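Export chaperone SatS (Mycobacterium tuberculosis H37Rv, PDB 6DNM) acts as a chaperone for the SecA2 protein export pathway of the tubercle bacillus. Local coordinates at residues V4-D9 with A84-L89; G150-Y155 with A167-A172. All coordinates share one frame; numbering follows the deposited sequence.

Overall arrangement
The modelled chain begins at contact 1, where 4-9, in the loop before helix 12-16, meets 84-89 at the end of helix 77-86. This contact closes a long loop holding helix 12-16, the strands of the four-stranded sheet except 98-100, two strands of the three-stranded sheet, helix 56-63 and the body of helix 77-86. The chain then passes through strand 98-100 and helices 104-110, 117-134 and 138-142. Contact 2 follows, 150-155 with 167-172, a short closure that brings helix 148-157 to the start of helix 170-185. The two contacts lie in series, neither nested nor crossed, on opposite sides of the chain's centre with their own centres 46 Å apart.

Contact 1. Residues V4-D9 with A84-L89; sequences VVLGGD and ATDGSL
With chi1 at 62°, the Ser88 hydroxyl lies between its own backbone N and carbonyl carbon, and this rotation sets OG against the backbone of Gly7. Ser88 OG comes within 3.2 Å of Gly7 CA, while Ser88 CB stands alongside the same atom at 3.9 Å. Gly7 carries no side chain, which makes this close approach to its CA possible. Ser88 OG also forms a weak hydrogen bond to Ala83 O, which at most steadies the hydroxyl. Gly87 takes a positive phi and ends helix 77-86 in a Schellman motif, just ahead of Ser88. Leu6 CD1 lies 4.5 Å from Asp86 OD2, a marginal touch.

The loop side is held from within. Leu6 to Asp9 is a type I turn, with Asp9 N bonded to Leu6 O at 3.0 Å. Leu6 N donates to Asp9 OD1 over 3.1 Å. That bond is somewhat bent and reaches the oxygen from above the carboxylate plane, 65° out of it. Val5 N, by contrast, bonds to Asp79 OD2 on helix 77-86 and links the loop to that helix just outside the two segments.

Gly7 O and Ser88 O, both acceptors, lie 3.4 Å apart and probably repel slightly. Between the segments the fit is one of shape, the Ser88 side chain on a glycine backbone; the turn bonds stiffen the loop, and the clear polar tie to helix 77-86 is Val5 N to Asp79 OD2.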
loop_
_atom_site.group_PDB
_atom_site.type_symbol
_atom_site.label_atom_id
_atom_site.label_comp_id
_atom_site.label_asym_id
_atom_site.label_seq_id
_atom_site.Cartn_x
_atom_site.Cartn_y
_atom_site.Cartn_z
ATOM N N VAL A 4 0.818 -26.447 -5.029
ATOM C CA VAL A 4 0.761 -27.212 -6.266
ATOM C C VAL A 4 0.806 -26.299 -7.495
ATOM O O VAL A 4 0.892 -26.776 -8.626
ATOM C CB VAL A 4 -0.454 -28.174 -6.300
ATOM C CG1 VAL A 4 -0.326 -29.241 -5.219
ATOM C CG2 VAL A 4 -1.754 -27.404 -6.142
ATOM N N VAL A 5 0.751 -24.988 -7.280
ATOM C CA VAL A 5 0.891 -24.028 -8.370
ATOM C C VAL A 5 2.372 -23.699 -8.524
ATOM O O VAL A 5 2.993 -23.160 -7.603
ATOM C CB VAL A 5 0.063 -22.762 -8.110
ATOM C CG1 VAL A 5 0.264 -21.775 -9.246
ATOM C CG2 VAL A 5 -1.414 -23.119 -7.959
ATOM N N LEU A 6 2.937 -24.021 -9.684
ATOM C CA LEU A 6 4.366 -23.848 -9.908
ATOM C C LEU A 6 4.688 -22.402 -10.276
ATOM O O LEU A 6 3.863 -21.683 -10.843
ATOM C CB LEU A 6 4.846 -24.781 -11.020
ATOM C CG LEU A 6 4.844 -26.288 -10.716
ATOM C CD1 LEU A 6 5.365 -26.570 -9.314
ATOM C CD2 LEU A 6 3.460 -26.903 -10.915
ATOM N N GLY A 7 5.920 -21.990 -9.962
ATOM C CA GLY A 7 6.294 -20.588 -10.096
ATOM C C GLY A 7 6.187 -20.051 -11.509
ATOM O O GLY A 7 5.887 -18.869 -11.708
ATOM N N GLY A 8 6.438 -20.895 -12.505
ATOM C CA GLY A 8 6.341 -20.465 -13.882
ATOM C C GLY A 8 4.966 -20.570 -14.505
ATOM O O GLY A 8 4.823 -20.321 -15.706
ATOM N N ASP A 9 3.948 -20.944 -13.734
ATOM C CA ASP A 9 2.604 -21.065 -14.283
ATOM C C ASP A 9 2.059 -19.693 -14.684
ATOM O O ASP A 9 2.391 -18.667 -14.083
ATOM C CB ASP A 9 1.675 -21.754 -13.277
ATOM C CG ASP A 9 1.890 -23.270 -13.213
ATOM O OD1 ASP A 9 1.339 -23.923 -12.296
ATOM O OD2 ASP A 9 2.618 -23.813 -14.072
ATOM N N ALA A 84 9.835 -19.958 -4.668
ATOM C CA ALA A 84 11.081 -19.280 -4.325
ATOM C C ALA A 84 12.243 -20.266 -4.247
ATOM O O ALA A 84 13.321 -20.018 -4.803
ATOM C CB ALA A 84 10.920 -18.526 -3.005
ATOM N N THR A 85 12.042 -21.395 -3.562
ATOM C CA THR A 85 13.136 -22.355 -3.433
ATOM C C THR A 85 13.387 -23.115 -4.733
ATOM O O THR A 85 14.516 -23.556 -4.976
ATOM C CB THR A 85 12.920 -23.289 -2.231
ATOM O OG1 THR A 85 11.676 -23.985 -2.359
ATOM C CG2 THR A 85 12.908 -22.480 -0.930
ATOM N N ASP A 86 12.367 -23.266 -5.583
ATOM C CA ASP A 86 12.569 -23.866 -6.898
ATOM C C ASP A 86 13.378 -22.962 -7.814
ATOM O O ASP A 86 13.897 -23.432 -8.830
ATOM C CB ASP A 86 11.231 -24.090 -7.607
ATOM C CG ASP A 86 10.495 -25.322 -7.130
ATOM O OD1 ASP A 86 11.063 -26.121 -6.353
ATOM O OD2 ASP A 86 9.337 -25.487 -7.568
ATOM N N GLY A 87 13.456 -21.671 -7.502
ATOM C CA GLY A 87 14.055 -20.718 -8.408
ATOM C C GLY A 87 13.132 -20.219 -9.495
ATOM O O GLY A 87 13.588 -19.506 -10.396
ATOM N N SER A 88 11.848 -20.557 -9.437
ATOM C CA SER A 88 10.894 -20.199 -10.475
ATOM C C SER A 88 10.008 -19.025 -10.091
ATOM O O SER A 88 9.195 -18.592 -10.912
ATOM C CB SER A 88 10.015 -21.406 -10.807
ATOM O OG SER A 88 9.268 -21.798 -9.667
ATOM N N LEU A 89 10.132 -18.511 -8.867
ATOM C CA LEU A 89 9.312 -17.387 -8.438
ATOM C C LEU A 89 9.642 -16.165 -9.283
ATOM O O LEU A 89 10.807 -15.784 -9.423
ATOM C CB LEU A 89 9.575 -17.081 -6.965
ATOM C CG LEU A 89 8.668 -15.992 -6.377
ATOM C CD1 LEU A 89 7.256 -16.528 -6.180
ATOM C CD2 LEU A 89 9.224 -15.458 -5.066
#

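Contact 2. Residues G150-Y155 with A167-A172; sequences GQLVAY and APYAAA
The phenol OH of Tyr169 is hydrogen-bonded to Pro165 O, a bond that holds the far end of the ring while its near side meets Leu152. The same Pro165 is touched by the side chain of Tyr155, so the loop at Pro165 meets both helix 148-157 and the N-cap residue of helix 170-185. Across the contact the touch is wholly apolar and made by one methyl group. In Leu152, chi1 of -173° sets CG anti to the backbone N, and from there the CD2 branch meets Tyr169 and Ala172. Leu152 CD2 rests on Ala172 CB at 3.7 Å and approaches Tyr169 CD1 more loosely, at 4.4 Å and obliquely to the ring. The methyl thus has partners at the N-cap residue, Tyr169, and within the first turn that follows it.

Tyr169 also folds back over its own segment: Ala167 CA lies 3.6 Å above one ring face, offset toward the rim. The peptide between Ala167 and Pro168 is cis, bending the chain just ahead of the ring. Pro112, from a loop, packs against Leu152, and next to it Val153 touches Leu120 and Val124 of helix 117-134. Leu152 and Ala172 are both buried.

The arrangement is that of two consecutive helices, 148-157 and 170-185, packed through apolar side chains beside the loop 158-169 that links them, in the largely helical region 104-185.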
loop_
_atom_site.group_PDB
_atom_site.type_symbol
_atom_site.label_atom_id
_atom_site.label_comp_id
_atom_site.label_asym_id
_atom_site.label_seq_id
_atom_site.Cartn_x
_atom_site.Cartn_y
_atom_site.Cartn_z
ATOM N N GLY A 150 -9.245 15.421 4.986
ATOM C CA GLY A 150 -10.337 14.581 4.519
ATOM C C GLY A 150 -11.251 15.307 3.553
ATOM O O GLY A 150 -11.708 14.733 2.563
ATOM N N GLN A 151 -11.507 16.589 3.819
ATOM C CA GLN A 151 -12.306 17.409 2.912
ATOM C C GLN A 151 -11.611 17.574 1.558
ATOM O O GLN A 151 -12.242 17.460 0.498
ATOM C CB GLN A 151 -12.540 18.760 3.586
ATOM C CG GLN A 151 -13.185 19.829 2.762
ATOM C CD GLN A 151 -13.117 21.172 3.470
ATOM O OE1 GLN A 151 -12.274 22.012 3.147
ATOM N NE2 GLN A 151 -13.999 21.379 4.452
ATOM N N LEU A 152 -10.302 17.825 1.573
ATOM C CA LEU A 152 -9.563 18.009 0.326
ATOM C C LEU A 152 -9.509 16.718 -0.488
ATOM O O LEU A 152 -9.721 16.732 -1.710
ATOM C CB LEU A 152 -8.160 18.526 0.648
ATOM C CG LEU A 152 -7.263 18.950 -0.516
ATOM C CD1 LEU A 152 -8.002 19.829 -1.514
ATOM C CD2 LEU A 152 -6.034 19.670 0.024
ATOM N N VAL A 153 -9.222 15.595 0.171
ATOM C CA VAL A 153 -9.192 14.305 -0.509
ATOM C C VAL A 153 -10.549 13.998 -1.131
ATOM O O VAL A 153 -10.636 13.597 -2.299
ATOM C CB VAL A 153 -8.752 13.214 0.478
ATOM C CG1 VAL A 153 -8.977 11.820 -0.116
ATOM C CG2 VAL A 153 -7.293 13.426 0.855
ATOM N N ALA A 154 -11.633 14.176 -0.362
ATOM C CA ALA A 154 -12.962 13.872 -0.893
ATOM C C ALA A 154 -13.261 14.723 -2.122
ATOM O O ALA A 154 -13.829 14.232 -3.107
ATOM C CB ALA A 154 -14.030 14.051 0.191
ATOM N N TYR A 155 -12.859 15.996 -2.094
ATOM C CA TYR A 155 -13.091 16.865 -3.238
ATOM C C TYR A 155 -12.339 16.379 -4.474
ATOM O O TYR A 155 -12.919 16.286 -5.563
ATOM C CB TYR A 155 -12.713 18.307 -2.897
ATOM C CG TYR A 155 -12.898 19.219 -4.090
ATOM C CD1 TYR A 155 -14.160 19.692 -4.434
ATOM C CD2 TYR A 155 -11.822 19.578 -4.898
ATOM C CE1 TYR A 155 -14.344 20.511 -5.532
ATOM C CE2 TYR A 155 -12.000 20.402 -6.004
ATOM C CZ TYR A 155 -13.262 20.863 -6.314
ATOM O OH TYR A 155 -13.442 21.679 -7.415
ATOM N N ALA A 167 -7.694 28.316 -0.698
ATOM C CA ALA A 167 -6.347 28.530 -0.191
ATOM C C ALA A 167 -6.370 29.398 1.068
ATOM O O ALA A 167 -7.273 30.221 1.252
ATOM C CB ALA A 167 -5.509 29.231 -1.254
ATOM N N PRO A 168 -5.372 29.247 1.955
ATOM C CA PRO A 168 -4.251 28.307 1.837
ATOM C C PRO A 168 -4.599 26.895 2.277
ATOM O O PRO A 168 -5.639 26.651 2.899
ATOM C CB PRO A 168 -3.199 28.903 2.770
ATOM C CG PRO A 168 -3.975 29.602 3.794
ATOM C CD PRO A 168 -5.210 30.140 3.118
ATOM N N TYR A 169 -3.702 25.966 1.959
ATOM C CA TYR A 169 -3.903 24.545 2.215
ATOM C C TYR A 169 -2.974 24.029 3.304
ATOM O O TYR A 169 -2.741 22.817 3.403
ATOM C CB TYR A 169 -3.758 23.766 0.909
ATOM C CG TYR A 169 -4.659 24.341 -0.164
ATOM C CD1 TYR A 169 -6.019 24.063 -0.167
ATOM C CD2 TYR A 169 -4.164 25.192 -1.146
ATOM C CE1 TYR A 169 -6.862 24.595 -1.126
ATOM C CE2 TYR A 169 -5.006 25.733 -2.115
ATOM C CZ TYR A 169 -6.354 25.424 -2.100
ATOM O OH TYR A 169 -7.206 25.944 -3.052
ATOM N N ALA A 170 -2.471 24.938 4.143
ATOM C CA ALA A 170 -1.470 24.581 5.146
ATOM C C ALA A 170 -1.981 23.522 6.113
ATOM O O ALA A 170 -1.223 22.639 6.526
ATOM C CB ALA A 170 -1.028 25.822 5.920
ATOM N N ALA A 171 -3.255 23.599 6.500
ATOM C CA ALA A 171 -3.787 22.626 7.449
ATOM C C ALA A 171 -3.806 21.228 6.840
ATOM O O ALA A 171 -3.364 20.256 7.470
ATOM C CB ALA A 171 -5.176 23.049 7.907
ATOM N N ALA A 172 -4.285 21.112 5.596
ATOM C CA ALA A 172 -4.303 19.811 4.934
ATOM C C ALA A 172 -2.894 19.246 4.793
ATOM O O ALA A 172 -2.683 18.042 4.978
ATOM C CB ALA A 172 -4.979 19.933 3.569
#